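Local coordinates for ferripyochelin binding protein (Pyrococcus horikoshii, PDB 1V3W) that probably catalyses the reversible hydration of carbon dioxide as a gamma-class carbonic anhydrase that binds zinc and calcium, at residues V95-G98 with I99-I103; V120-P123 with N124-I127; K153-A156 with E157-E161; V160-A163 with E164-K168. All coordinates share one frame; numbering follows the deposited sequence.

Contact 1 (V95-G98 with I99-I103); sequences VIIG and ISSVI. With EDO (1,2-ethanediol), chain J.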
ATOM      1  N   VAL A  95      -9.218  17.564  -6.757  1.00  9.77           N
ATOM      2  CA  VAL A  95      -9.379  16.179  -7.164  1.00  8.36           C
ATOM      3  C   VAL A  95      -9.198  15.254  -5.978  1.00  6.26           C
ATOM      4  O   VAL A  95      -8.251  15.401  -5.208  1.00  8.19           O
ATOM      5  CB  VAL A  95      -8.338  15.780  -8.233  1.00  7.89           C
ATOM      6  CG1 VAL A  95      -8.488  14.303  -8.589  1.00  7.93           C
ATOM      7  CG2 VAL A  95      -8.510  16.646  -9.474  1.00  8.40           C
ATOM      8  N   ILE A  96     -10.124  14.315  -5.825  1.00  7.12           N
ATOM      9  CA  ILE A  96     -10.029  13.337  -4.760  1.00  7.42           C
ATOM     10  C   ILE A  96      -9.629  12.019  -5.402  1.00  7.21           C
ATOM     11  O   ILE A  96     -10.400  11.427  -6.164  1.00  7.90           O
ATOM     12  CB  ILE A  96     -11.371  13.149  -4.014  1.00  8.26           C
ATOM     13  CG1 ILE A  96     -11.714  14.426  -3.245  1.00 11.64           C
ATOM     14  CG2 ILE A  96     -11.277  11.963  -3.048  1.00 12.17           C
ATOM     15  CD1 ILE A  96     -13.021  14.359  -2.487  1.00 14.75           C
ATOM     16  N   ILE A  97      -8.408  11.583  -5.121  1.00  5.11           N
ATOM     17  CA  ILE A  97      -7.909  10.319  -5.641  1.00  5.76           C
ATOM     18  C   ILE A  97      -8.283   9.283  -4.590  1.00  6.88           C
ATOM     19  O   ILE A  97      -7.762   9.296  -3.473  1.00  7.47           O
ATOM     20  CB  ILE A  97      -6.377  10.370  -5.843  0.50  7.85           C
ATOM     21  CG1 ILE A  97      -6.035  11.392  -6.932  0.50  7.92           C
ATOM     22  CG2 ILE A  97      -5.843   8.994  -6.217  1.00 10.61           C
ATOM     23  CD1 ILE A  97      -6.641  11.084  -8.293  0.50  8.00           C
ATOM     24  N   GLY A  98      -9.209   8.403  -4.955  1.00  7.68           N
ATOM     25  CA  GLY A  98      -9.682   7.380  -4.042  1.00  8.68           C
ATOM     26  C   GLY A  98      -8.668   6.497  -3.357  1.00  6.75           C
ATOM     27  O   GLY A  98      -7.567   6.256  -3.853  1.00  6.52           O
ATOM     28  N   ILE A  99      -9.068   6.004  -2.193  1.00  8.16           N
ATOM     29  CA  ILE A  99      -8.234   5.118  -1.406  1.00  6.80           C
ATOM     30  C   ILE A  99      -7.885   3.891  -2.232  1.00  7.11           C
ATOM     31  O   ILE A  99      -8.745   3.279  -2.871  1.00  7.72           O
ATOM     32  CB  ILE A  99      -8.971   4.692  -0.120  1.00  6.82           C
ATOM     33  CG1 ILE A  99      -9.122   5.905   0.798  1.00  7.81           C
ATOM     34  CG2 ILE A  99      -8.221   3.565   0.578  1.00  6.61           C
ATOM     35  CD1 ILE A  99     -10.054   5.679   1.964  1.00  8.60           C
ATOM     36  N   SER A 100      -6.600   3.568  -2.238  1.00  6.34           N
ATOM     37  CA  SER A 100      -6.087   2.418  -2.956  1.00  6.20           C
ATOM     38  C   SER A 100      -6.387   2.436  -4.451  1.00  9.70           C
ATOM     39  O   SER A 100      -6.503   1.385  -5.070  1.00 10.75           O
ATOM     40  CB  SER A 100      -6.635   1.137  -2.327  1.00  9.39           C
ATOM     41  OG  SER A 100      -5.764   0.046  -2.573  1.00 17.37           O
ATOM     42  N   SER A 101      -6.529   3.621  -5.035  1.00  7.39           N
ATOM     43  CA  SER A 101      -6.779   3.705  -6.468  1.00  6.56           C
ATOM     44  C   SER A 101      -5.426   3.801  -7.171  1.00  7.27           C
ATOM     45  O   SER A 101      -4.385   3.880  -6.514  1.00  7.28           O
ATOM     46  CB  SER A 101      -7.641   4.929  -6.807  1.00  8.67           C
ATOM     47  OG  SER A 101      -6.972   6.143  -6.513  1.00  8.02           O
ATOM     48  N   VAL A 102      -5.444   3.789  -8.500  1.00  6.05           N
ATOM     49  CA  VAL A 102      -4.219   3.869  -9.288  1.00  7.36           C
ATOM     50  C   VAL A 102      -4.427   4.804 -10.473  1.00  7.56           C
ATOM     51  O   VAL A 102      -5.434   4.710 -11.170  1.00  8.96           O
ATOM     52  CB  VAL A 102      -3.810   2.481  -9.840  1.00  7.62           C
ATOM     53  CG1 VAL A 102      -2.503   2.587 -10.613  1.00 10.17           C
ATOM     54  CG2 VAL A 102      -3.689   1.479  -8.699  1.00  8.21           C
ATOM     55  N   ILE A 103      -3.479   5.710 -10.685  1.00  6.20           N
ATOM     56  CA  ILE A 103      -3.539   6.643 -11.805  1.00  7.08           C
ATOM     57  C   ILE A 103      -2.277   6.365 -12.603  1.00  6.99           C
ATOM     58  O   ILE A 103      -1.171   6.552 -12.100  1.00  7.36           O
ATOM     59  CB  ILE A 103      -3.529   8.105 -11.330  1.00  7.15           C
ATOM     60  CG1 ILE A 103      -4.591   8.310 -10.243  1.00 10.59           C
ATOM     61  CG2 ILE A 103      -3.778   9.034 -12.513  1.00 10.26           C
ATOM     62  CD1 ILE A 103      -6.005   7.967 -10.668  1.00 13.48           C
TER
HETATM   63  C1  EDO J2003      -6.680  -0.848  -7.456  1.00 27.36           C
HETATM   64  O1  EDO J2003      -7.693  -1.839  -7.393  1.00 29.53           O
HETATM   65  C2  EDO J2003      -5.811  -0.554  -6.202  1.00 22.67           C
HETATM   66  O2  EDO J2003      -6.528  -0.999  -5.020  1.00 20.09           O

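Contact 2 (V120-P123 with N124-I127); sequences VVPP and NKEI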
ATOM      1  N   VAL A 120      -8.884   2.222 -11.310  1.00  7.64           N
ATOM      2  CA  VAL A 120      -7.617   2.321 -12.020  1.00  7.98           C
ATOM      3  C   VAL A 120      -7.809   3.158 -13.274  1.00  9.65           C
ATOM      4  O   VAL A 120      -8.548   2.771 -14.180  1.00 12.10           O
ATOM      5  CB  VAL A 120      -7.079   0.929 -12.443  1.00 12.01           C
ATOM      6  CG1 VAL A 120      -5.804   1.092 -13.275  1.00 11.00           C
ATOM      7  CG2 VAL A 120      -6.800   0.082 -11.212  1.00 12.97           C
ATOM      8  N   VAL A 121      -7.164   4.316 -13.316  1.00  8.30           N
ATOM      9  CA  VAL A 121      -7.246   5.176 -14.487  1.00  9.69           C
ATOM     10  C   VAL A 121      -6.121   4.726 -15.421  1.00 11.51           C
ATOM     11  O   VAL A 121      -4.940   4.881 -15.111  1.00 10.30           O
ATOM     12  CB  VAL A 121      -7.070   6.665 -14.111  1.00  8.05           C
ATOM     13  CG1 VAL A 121      -7.077   7.522 -15.367  1.00  8.85           C
ATOM     14  CG2 VAL A 121      -8.192   7.100 -13.175  1.00 12.24           C
ATOM     15  N   PRO A 122      -6.482   4.145 -16.575  1.00 11.11           N
ATOM     16  CA  PRO A 122      -5.537   3.647 -17.580  1.00 11.20           C
ATOM     17  C   PRO A 122      -4.567   4.690 -18.128  1.00 11.15           C
ATOM     18  O   PRO A 122      -4.813   5.894 -18.050  1.00 11.28           O
ATOM     19  CB  PRO A 122      -6.453   3.105 -18.678  1.00 13.22           C
ATOM     20  CG  PRO A 122      -7.707   2.748 -17.944  1.00 18.62           C
ATOM     21  CD  PRO A 122      -7.868   3.910 -17.010  1.00 12.92           C
ATOM     22  N   PRO A 123      -3.445   4.232 -18.700  1.00 11.41           N
ATOM     23  CA  PRO A 123      -2.451   5.146 -19.266  1.00 11.74           C
ATOM     24  C   PRO A 123      -3.092   6.036 -20.330  1.00 14.43           C
ATOM     25  O   PRO A 123      -3.937   5.580 -21.105  1.00 12.97           O
ATOM     26  CB  PRO A 123      -1.415   4.198 -19.867  1.00 14.83           C
ATOM     27  CG  PRO A 123      -1.496   2.999 -18.970  1.00 14.53           C
ATOM     28  CD  PRO A 123      -2.987   2.835 -18.792  1.00 12.16           C
ATOM     29  N   ASN A 124      -2.688   7.303 -20.349  1.00 10.89           N
ATOM     30  CA  ASN A 124      -3.181   8.283 -21.313  1.00 12.35           C
ATOM     31  C   ASN A 124      -4.674   8.583 -21.269  1.00 13.17           C
ATOM     32  O   ASN A 124      -5.195   9.281 -22.140  1.00 17.94           O
ATOM     33  CB  ASN A 124      -2.781   7.857 -22.729  1.00 15.57           C
ATOM     34  CG  ASN A 124      -1.278   7.824 -22.913  1.00 19.17           C
ATOM     35  OD1 ASN A 124      -0.593   8.821 -22.686  1.00 23.84           O
ATOM     36  ND2 ASN A 124      -0.756   6.674 -23.322  1.00 26.09           N
ATOM     37  N   LYS A 125      -5.365   8.076 -20.255  1.00 11.24           N
ATOM     38  CA  LYS A 125      -6.798   8.322 -20.121  1.00 12.17           C
ATOM     39  C   LYS A 125      -7.062   9.760 -19.687  1.00 15.96           C
ATOM     40  O   LYS A 125      -6.480  10.238 -18.713  1.00 13.98           O
ATOM     41  CB  LYS A 125      -7.404   7.370 -19.088  1.00 11.09           C
ATOM     42  CG  LYS A 125      -8.895   7.574 -18.834  1.00 14.79           C
ATOM     43  CD  LYS A 125      -9.739   7.156 -20.031  1.00 13.21           C
ATOM     44  CE  LYS A 125     -11.224   7.209 -19.701  1.00 16.71           C
ATOM     45  NZ  LYS A 125     -12.064   6.656 -20.804  1.00 19.93           N
ATOM     46  N   GLU A 126      -7.941  10.446 -20.409  1.00 14.70           N
ATOM     47  CA  GLU A 126      -8.288  11.817 -20.067  1.00 15.15           C
ATOM     48  C   GLU A 126      -9.652  11.845 -19.388  1.00 14.10           C
ATOM     49  O   GLU A 126     -10.647  11.374 -19.945  1.00 15.94           O
ATOM     50  CB  GLU A 126      -8.303  12.696 -21.320  1.00 19.18           C
ATOM     51  CG  GLU A 126      -6.954  12.777 -22.019  1.00 27.20           C
ATOM     52  CD  GLU A 126      -6.929  13.799 -23.139  1.00 35.80           C
ATOM     53  OE1 GLU A 126      -5.877  13.926 -23.800  1.00 36.71           O
ATOM     54  OE2 GLU A 126      -7.956  14.477 -23.353  1.00 41.92           O
ATOM     55  N   ILE A 127      -9.689  12.387 -18.174  1.00 10.97           N
ATOM     56  CA  ILE A 127     -10.920  12.484 -17.402  1.00 10.77           C
ATOM     57  C   ILE A 127     -11.392  13.937 -17.372  1.00 12.38           C
ATOM     58  O   ILE A 127     -10.690  14.818 -16.874  1.00 11.30           O
ATOM     59  CB  ILE A 127     -10.704  12.003 -15.952  1.00 11.46           C
ATOM     60  CG1 ILE A 127     -10.192  10.558 -15.952  1.00 10.06           C
ATOM     61  CG2 ILE A 127     -12.004  12.117 -15.165  1.00 13.07           C
ATOM     62  CD1 ILE A 127     -11.157   9.557 -16.571  1.00 12.23           C
TER

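Contact 3 (K153-A156 with E157-E161); sequences KKNA and EIYVE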
ATOM      1  N   LYS A 153     -13.129  20.250  -2.245  1.00 11.83           N
ATOM      2  CA  LYS A 153     -12.302  21.288  -1.614  1.00 11.14           C
ATOM      3  C   LYS A 153     -12.207  21.039  -0.102  1.00 13.76           C
ATOM      4  O   LYS A 153     -11.124  21.084   0.476  1.00 13.52           O
ATOM      5  CB  LYS A 153     -12.864  22.708  -1.858  1.00 10.41           C
ATOM      6  CG  LYS A 153     -12.049  23.818  -1.143  1.00 12.48           C
ATOM      7  CD  LYS A 153     -12.460  25.261  -1.505  1.00 11.86           C
ATOM      8  CE  LYS A 153     -11.682  26.290  -0.663  1.00 13.91           C
ATOM      9  NZ  LYS A 153     -11.883  27.712  -1.083  1.00 13.67           N
ATOM     10  N   LYS A 154     -13.353  20.773   0.524  1.00 13.71           N
ATOM     11  CA  LYS A 154     -13.464  20.523   1.966  1.00 10.84           C
ATOM     12  C   LYS A 154     -12.484  19.449   2.462  1.00  9.68           C
ATOM     13  O   LYS A 154     -11.828  19.622   3.489  1.00 12.53           O
ATOM     14  CB  LYS A 154     -14.931  20.134   2.279  1.00 14.40           C
ATOM     15  CG  LYS A 154     -15.345  19.905   3.750  1.00 27.07           C
ATOM     16  CD  LYS A 154     -16.645  20.686   4.122  1.00 34.14           C
ATOM     17  CE  LYS A 154     -17.993  19.894   4.292  1.00 36.88           C
ATOM     18  NZ  LYS A 154     -18.044  18.416   4.551  1.00 42.66           N
ATOM     19  N   ASN A 155     -12.385  18.348   1.724  1.00 11.08           N
ATOM     20  CA  ASN A 155     -11.492  17.249   2.088  1.00 13.42           C
ATOM     21  C   ASN A 155     -10.072  17.785   2.267  1.00 10.77           C
ATOM     22  O   ASN A 155      -9.396  17.493   3.258  1.00 12.04           O
ATOM     23  CB  ASN A 155     -11.505  16.179   0.988  1.00 14.05           C
ATOM     24  CG  ASN A 155     -10.947  14.840   1.451  1.00 23.94           C
ATOM     25  OD1 ASN A 155     -10.116  14.771   2.357  1.00 21.50           O
ATOM     26  ND2 ASN A 155     -11.393  13.766   0.807  1.00 15.68           N
ATOM     27  N   ALA A 156      -9.627  18.576   1.297  1.00  9.10           N
ATOM     28  CA  ALA A 156      -8.287  19.151   1.338  1.00 10.71           C
ATOM     29  C   ALA A 156      -8.119  20.143   2.484  1.00  9.85           C
ATOM     30  O   ALA A 156      -7.075  20.179   3.133  1.00  9.40           O
ATOM     31  CB  ALA A 156      -7.974  19.828   0.008  1.00  9.63           C
ATOM     32  N   GLU A 157      -9.141  20.952   2.740  1.00 10.42           N
ATOM     33  CA  GLU A 157      -9.056  21.928   3.819  1.00 11.70           C
ATOM     34  C   GLU A 157      -8.929  21.247   5.175  1.00 10.58           C
ATOM     35  O   GLU A 157      -8.223  21.738   6.056  1.00 11.38           O
ATOM     36  CB  GLU A 157     -10.273  22.852   3.796  1.00 11.56           C
ATOM     37  CG  GLU A 157     -10.260  23.816   2.626  1.00 16.92           C
ATOM     38  CD  GLU A 157     -11.477  24.713   2.593  1.00 22.75           C
ATOM     39  OE1 GLU A 157     -12.596  24.186   2.425  1.00 25.95           O
ATOM     40  OE2 GLU A 157     -11.317  25.943   2.736  1.00 26.20           O
ATOM     41  N   ILE A 158      -9.612  20.119   5.338  1.00 11.57           N
ATOM     42  CA  ILE A 158      -9.545  19.370   6.586  1.00 11.24           C
ATOM     43  C   ILE A 158      -8.091  18.978   6.821  1.00  8.63           C
ATOM     44  O   ILE A 158      -7.574  19.076   7.935  1.00 10.57           O
ATOM     45  CB  ILE A 158     -10.412  18.089   6.518  1.00 14.95           C
ATOM     46  CG1 ILE A 158     -11.894  18.471   6.518  1.00 16.97           C
ATOM     47  CG2 ILE A 158     -10.087  17.166   7.688  1.00 17.31           C
ATOM     48  CD1 ILE A 158     -12.839  17.290   6.416  1.00 15.99           C
ATOM     49  N   TYR A 159      -7.429  18.546   5.754  1.00  9.40           N
ATOM     50  CA  TYR A 159      -6.038  18.138   5.845  1.00  7.09           C
ATOM     51  C   TYR A 159      -5.059  19.264   6.101  1.00  7.49           C
ATOM     52  O   TYR A 159      -4.033  19.061   6.755  1.00  9.42           O
ATOM     53  CB  TYR A 159      -5.626  17.371   4.596  1.00  9.19           C
ATOM     54  CG  TYR A 159      -5.729  15.896   4.822  1.00  8.32           C
ATOM     55  CD1 TYR A 159      -6.923  15.219   4.602  1.00 11.17           C
ATOM     56  CD2 TYR A 159      -4.658  15.195   5.370  1.00  8.37           C
ATOM     57  CE1 TYR A 159      -7.053  13.874   4.931  1.00 13.00           C
ATOM     58  CE2 TYR A 159      -4.774  13.859   5.706  1.00 10.25           C
ATOM     59  CZ  TYR A 159      -5.972  13.205   5.487  1.00  9.82           C
ATOM     60  OH  TYR A 159      -6.071  11.885   5.849  1.00 13.16           O
ATOM     61  N   VAL A 160      -5.357  20.450   5.583  1.00  8.32           N
ATOM     62  CA  VAL A 160      -4.474  21.580   5.820  1.00  8.83           C
ATOM     63  C   VAL A 160      -4.441  21.832   7.327  1.00  9.21           C
ATOM     64  O   VAL A 160      -3.382  22.073   7.905  1.00 10.05           O
ATOM     65  CB  VAL A 160      -4.971  22.840   5.087  1.00  7.20           C
ATOM     66  CG1 VAL A 160      -4.189  24.061   5.555  1.00  9.13           C
ATOM     67  CG2 VAL A 160      -4.807  22.660   3.584  1.00 10.65           C
ATOM     68  N   GLU A 161      -5.605  21.752   7.963  1.00 10.03           N
ATOM     69  CA  GLU A 161      -5.694  21.962   9.401  1.00 11.76           C
ATOM     70  C   GLU A 161      -5.028  20.817  10.162  1.00 11.00           C
ATOM     71  O   GLU A 161      -4.326  21.042  11.149  1.00 11.60           O
ATOM     72  CB  GLU A 161      -7.160  22.084   9.827  1.00 16.05           C
ATOM     73  CG  GLU A 161      -7.910  23.222   9.147  1.00 27.29           C
ATOM     74  CD  GLU A 161      -7.269  24.579   9.387  1.00 37.53           C
ATOM     75  OE1 GLU A 161      -7.130  24.975  10.564  1.00 44.35           O
ATOM     76  OE2 GLU A 161      -6.906  25.252   8.397  1.00 43.40           O
TER

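Contact 4 (V160-A163 with E164-K168); sequences VELA and EKHIK. With CA (calcium ion), chain E.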
ATOM      1  N   VAL A 160      -5.357  20.450   5.583  1.00  8.32           N
ATOM      2  CA  VAL A 160      -4.474  21.580   5.820  1.00  8.83           C
ATOM      3  C   VAL A 160      -4.441  21.832   7.327  1.00  9.21           C
ATOM      4  O   VAL A 160      -3.382  22.073   7.905  1.00 10.05           O
ATOM      5  CB  VAL A 160      -4.971  22.840   5.087  1.00  7.20           C
ATOM      6  CG1 VAL A 160      -4.189  24.061   5.555  1.00  9.13           C
ATOM      7  CG2 VAL A 160      -4.807  22.660   3.584  1.00 10.65           C
ATOM      8  N   GLU A 161      -5.605  21.752   7.963  1.00 10.03           N
ATOM      9  CA  GLU A 161      -5.694  21.962   9.401  1.00 11.76           C
ATOM     10  C   GLU A 161      -5.028  20.817  10.162  1.00 11.00           C
ATOM     11  O   GLU A 161      -4.326  21.042  11.149  1.00 11.60           O
ATOM     12  CB  GLU A 161      -7.160  22.084   9.827  1.00 16.05           C
ATOM     13  CG  GLU A 161      -7.910  23.222   9.147  1.00 27.29           C
ATOM     14  CD  GLU A 161      -7.269  24.579   9.387  1.00 37.53           C
ATOM     15  OE1 GLU A 161      -7.130  24.975  10.564  1.00 44.35           O
ATOM     16  OE2 GLU A 161      -6.906  25.252   8.397  1.00 43.40           O
ATOM     17  N   LEU A 162      -5.249  19.591   9.694  1.00 11.15           N
ATOM     18  CA  LEU A 162      -4.672  18.409  10.323  1.00 12.53           C
ATOM     19  C   LEU A 162      -3.150  18.506  10.294  1.00 10.00           C
ATOM     20  O   LEU A 162      -2.478  18.219  11.284  1.00 10.62           O
ATOM     21  CB  LEU A 162      -5.143  17.156   9.579  1.00 13.28           C
ATOM     22  CG  LEU A 162      -5.266  15.842  10.349  1.00 19.07           C
ATOM     23  CD1 LEU A 162      -6.072  16.055  11.625  1.00 14.48           C
ATOM     24  CD2 LEU A 162      -5.945  14.813   9.457  1.00 15.97           C
ATOM     25  N   ALA A 163      -2.614  18.930   9.153  1.00  9.55           N
ATOM     26  CA  ALA A 163      -1.176  19.076   8.989  1.00 10.82           C
ATOM     27  C   ALA A 163      -0.616  20.027  10.039  1.00  9.51           C
ATOM     28  O   ALA A 163       0.404  19.744  10.660  1.00  9.55           O
ATOM     29  CB  ALA A 163      -0.860  19.592   7.588  1.00 10.36           C
ATOM     30  N   GLU A 164      -1.284  21.157  10.242  1.00 11.68           N
ATOM     31  CA  GLU A 164      -0.806  22.110  11.231  1.00  8.27           C
ATOM     32  C   GLU A 164      -0.851  21.505  12.632  1.00  9.23           C
ATOM     33  O   GLU A 164       0.036  21.757  13.444  1.00 11.58           O
ATOM     34  CB  GLU A 164      -1.628  23.399  11.183  1.00 12.12           C
ATOM     35  CG  GLU A 164      -1.048  24.518  12.037  1.00 18.52           C
ATOM     36  CD  GLU A 164      -1.667  25.868  11.732  1.00 17.72           C
ATOM     37  OE1 GLU A 164      -1.494  26.361  10.595  1.00 22.25           O
ATOM     38  OE2 GLU A 164      -2.326  26.435  12.628  1.00 29.92           O
ATOM     39  N   LYS A 165      -1.880  20.711  12.913  1.00  9.40           N
ATOM     40  CA  LYS A 165      -1.995  20.078  14.222  0.50  9.72           C
ATOM     41  C   LYS A 165      -0.810  19.153  14.485  1.00 11.16           C
ATOM     42  O   LYS A 165      -0.300  19.085  15.601  1.00 11.41           O
ATOM     43  CB  LYS A 165      -3.285  19.266  14.329  0.50 13.21           C
ATOM     44  CG  LYS A 165      -4.559  20.076  14.534  0.50 21.44           C
ATOM     45  CD  LYS A 165      -5.503  19.347  15.492  0.50 29.81           C
ATOM     46  CE  LYS A 165      -5.287  17.835  15.466  0.50 34.66           C
ATOM     47  NZ  LYS A 165      -5.319  17.256  16.838  0.50 41.17           N
ATOM     48  N   HIS A 166      -0.382  18.433  13.453  1.00  9.64           N
ATOM     49  CA  HIS A 166       0.750  17.522  13.584  1.00  8.40           C
ATOM     50  C   HIS A 166       2.059  18.292  13.712  1.00  9.68           C
ATOM     51  O   HIS A 166       2.924  17.930  14.506  1.00 11.45           O
ATOM     52  CB  HIS A 166       0.821  16.582  12.376  1.00  7.97           C
ATOM     53  CG  HIS A 166      -0.139  15.436  12.448  1.00  8.26           C
ATOM     54  ND1 HIS A 166       0.259  14.150  12.745  1.00  8.40           N
ATOM     55  CD2 HIS A 166      -1.480  15.385  12.269  1.00  7.65           C
ATOM     56  CE1 HIS A 166      -0.796  13.356  12.743  1.00  8.90           C
ATOM     57  NE2 HIS A 166      -1.864  14.080  12.458  1.00  7.84           N
ATOM     58  N   ILE A 167       2.202  19.352  12.923  1.00  9.90           N
ATOM     59  CA  ILE A 167       3.408  20.167  12.971  1.00 11.16           C
ATOM     60  C   ILE A 167       3.636  20.683  14.388  1.00 11.76           C
ATOM     61  O   ILE A 167       4.760  20.668  14.889  1.00 13.26           O
ATOM     62  CB  ILE A 167       3.304  21.379  12.017  1.00  8.83           C
ATOM     63  CG1 ILE A 167       3.327  20.902  10.564  1.00  9.91           C
ATOM     64  CG2 ILE A 167       4.457  22.353  12.269  1.00 11.72           C
ATOM     65  CD1 ILE A 167       3.029  21.998   9.555  1.00 12.60           C
ATOM     66  N   LYS A 168       2.559  21.116  15.034  1.00 10.77           N
ATOM     67  CA  LYS A 168       2.651  21.671  16.378  1.00 11.36           C
ATOM     68  C   LYS A 168       2.522  20.693  17.539  1.00 16.33           C
ATOM     69  O   LYS A 168       3.161  20.882  18.570  1.00 15.53           O
ATOM     70  CB  LYS A 168       1.596  22.764  16.554  1.00 14.85           C
ATOM     71  CG  LYS A 168       1.676  23.879  15.535  1.00 14.57           C
ATOM     72  CD  LYS A 168       0.569  24.891  15.765  1.00 19.83           C
ATOM     73  CE  LYS A 168       0.615  26.010  14.739  1.00 20.43           C
ATOM     74  NZ  LYS A 168      -0.472  27.002  14.962  1.00 20.39           N
TER
HETATM   75 CA    CA E3004      -1.886  28.691  11.519  0.50 16.16          CA
HETATM   76  O   HOH W   1      -4.142  28.208  10.497  1.00 22.91           O
HETATM   77  O   HOH W   2      -3.252  28.831  13.600  1.00 36.59           O

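Contact 1 (V95-G98 with I99-I103)
A type II beta turn from Gly98 to Ser101 bends the chain between strands 95-97 and 102-103. The carbonyl oxygen of Gly98 is gripped twice by one residue. Ser101 N donates to Gly98 O over 3.1 Å, from well above the carbonyl plane. Ser101 OG donates to Gly98 O over 2.7 Å, and it comes from the same face of that plane. The hydroxyl can do this because OG sits between its own backbone N and carbonyl carbon (chi1 65°). At the third position of the turn Ser100 takes a positive phi of 58°, as type II turns require. The turn is a corner of the left-handed beta-helix, where the chain passes from one flat face to the next. Inside the corner, Ile97 and Ile103 meet tip to tip, with Ile97 CD1 4.0 Å from Ile103 CG1. Ile97 has a second conformer, so this pairing describes one state. With an alanine here in place of the serine, Gly98 O would probably lose its hydroxyl donor and keep just the amide bond of the turn. Outside the corner, Ser100 packs on Val102 of the second subunit and on Ser100 of the third subunit.

Contact 2 (V120-P123 with N124-I127)
Lys125 N donates to Pro122 O over 3.2 Å, with an N-H...O angle of 153°. The amide stands above the carbonyl plane, not in it. This bond closes a type II beta turn from Pro122 to Lys125. Pro123 suits the second position, since its ring already holds phi at -57°. Asn124 takes the third position with a positive phi of 62°, which asparagine tolerates better than most residues. Its backbone is hydrogen-bonded to that of Asp105.

The first carbons of Lys125 pack back against the residues that open the turn. Lys125 CB lies 3.2 Å from Pro122 O and 3.7 Å from Val121 CG1. Lys125 CG follows at 3.9 Å from Val121 CG1. The two side chains cross at about a right angle, so a methyl of the valine abuts the first carbons of the lysine. The lysine chain then bends at its second torsion and carries its amine away from the turn. Against Pro122 the lysine runs alongside, pointing the same way, with Pro122 CD 4.1 Å from Lys125 CB.

Deeper in, Val121 CG1 comes within 4.4 Å of Ile127 CG1. This looser apolar pair joins the two strands behind the turn. Ile103 and Ile109 also pack on Val121, and Val140 packs on Ile127. A tight turn that carries the chain from strand 120-121 to strand 126-127, in another sheet, over buried valine and isoleucine is typical of a corner in a left-handed beta-helix.

Contact 3 (K153-A156 with E157-E161)
Ile158 N donates to Lys154 O over 2.9 Å. The bonds from Glu157 N to Lys153 O and from Val160 N to Ala156 O are each 3.0 Å. Tyr159 N to Asn155 O is a weak bond at 3.3 Å. Lys153 and Glu157 add a looser charge pairing, their side chains crossing at a slant. Lys153 NZ stays 4.2 Å from Glu157 OE2, beyond a salt bridge, while Lys153 CE lies 3.4 Å from that same oxygen. The lysine reaches there fully extended, its CG opposite the backbone N (chi1 177°). With an alanine here the ammonium group and its methylene chain are gone, and the Glu157 carboxylate would probably be left without this nearby positive charge and freer to turn. Ile158 CG1 packs on Lys154 O. The Asn155 amide runs beside the Tyr159 ring, the planes 35° apart, and the backbone O of Asn155 meets the ring at its edge, near its plane. Tyr159 OH is hydrogen-bonded to Arg44 of the second subunit, and its ring meets Trp38. Tyr159 also belongs to a zinc site, close to His82 and to His65 of the second subunit. This part of the C-terminal alpha helix thus presents a tyrosine to a zinc site at the subunit interface, where gamma-class carbonic anhydrases hold their metal.

Contact 4 (V160-A163 with E164-K168)
The backbone carbonyls of Val160, Glu161, Leu162 and Ala163 each accept the amide four residues on. The shortest bond is Ile167 N to Ala163 O at 2.9 Å, with an N-H...O angle of 162°. Glu164 N to Val160 O is the longest at 3.3 Å.

Side-chain carbons pack on the same carbonyls. Ile167 CG1 lies 3.1 Å from Ala163 O. His166 CD2 lies 3.2 Å from Leu162 O, which meets the imidazole at its edge and in its plane. Chi1 of -80° sets CG of His166 beside the backbone N, and chi2 of -105° then turns the CD2 edge toward Leu162 O. Leu162 CG touches the ring loosely, 4.3 Å from His166 CD2. This is the C-terminal part of the alpha helix that lies along the beta-helix in gamma-class carbonic anhydrases. Its buried side faces Phe18 and the second subunit.

The polar bonds of His166 fix its rotation. NE2 is hydrogen-bonded to Asp46 of the second subunit and ND1 to Arg170. Trp38 meets the ring edge-to-face.

Metal and charge contacts lie at Glu164. Its carboxylate chelates a calcium ion through both oxygens, with OE1 2.5 Å from the metal. Two waters also bind this ion. Lys168 NZ forms a salt bridge to Glu164 OE2 at 3.0 Å, approaching from above the carboxylate plane. One oxygen therefore serves the calcium and the ammonium group together, which probably steadies the carboxylate.

Contacts 1 and 2 are corners of the beta-helix, each a type II turn over apolar side chains. In contact 1 a serine hydroxyl joins the turn amide on one carbonyl; contact 2 has the amide bond without it. Contact 1 is buried near subunit neighbours, and contact 2 is partly open at its tip. They touch through neighbouring strands 102-103 and 120-121. Contacts 3 and 4 are consecutive, partly buried parts of helix 146-169 and share Val160 and Glu161. Their backbones repeat i to i+4 bonds, while their side chains divide into charged outer groups and buried rings facing the second subunit. Of the four, contact 4 alone carries a calcium ion. Ile96 CD1 against Asn155 ND2 joins contact 1 to contact 3.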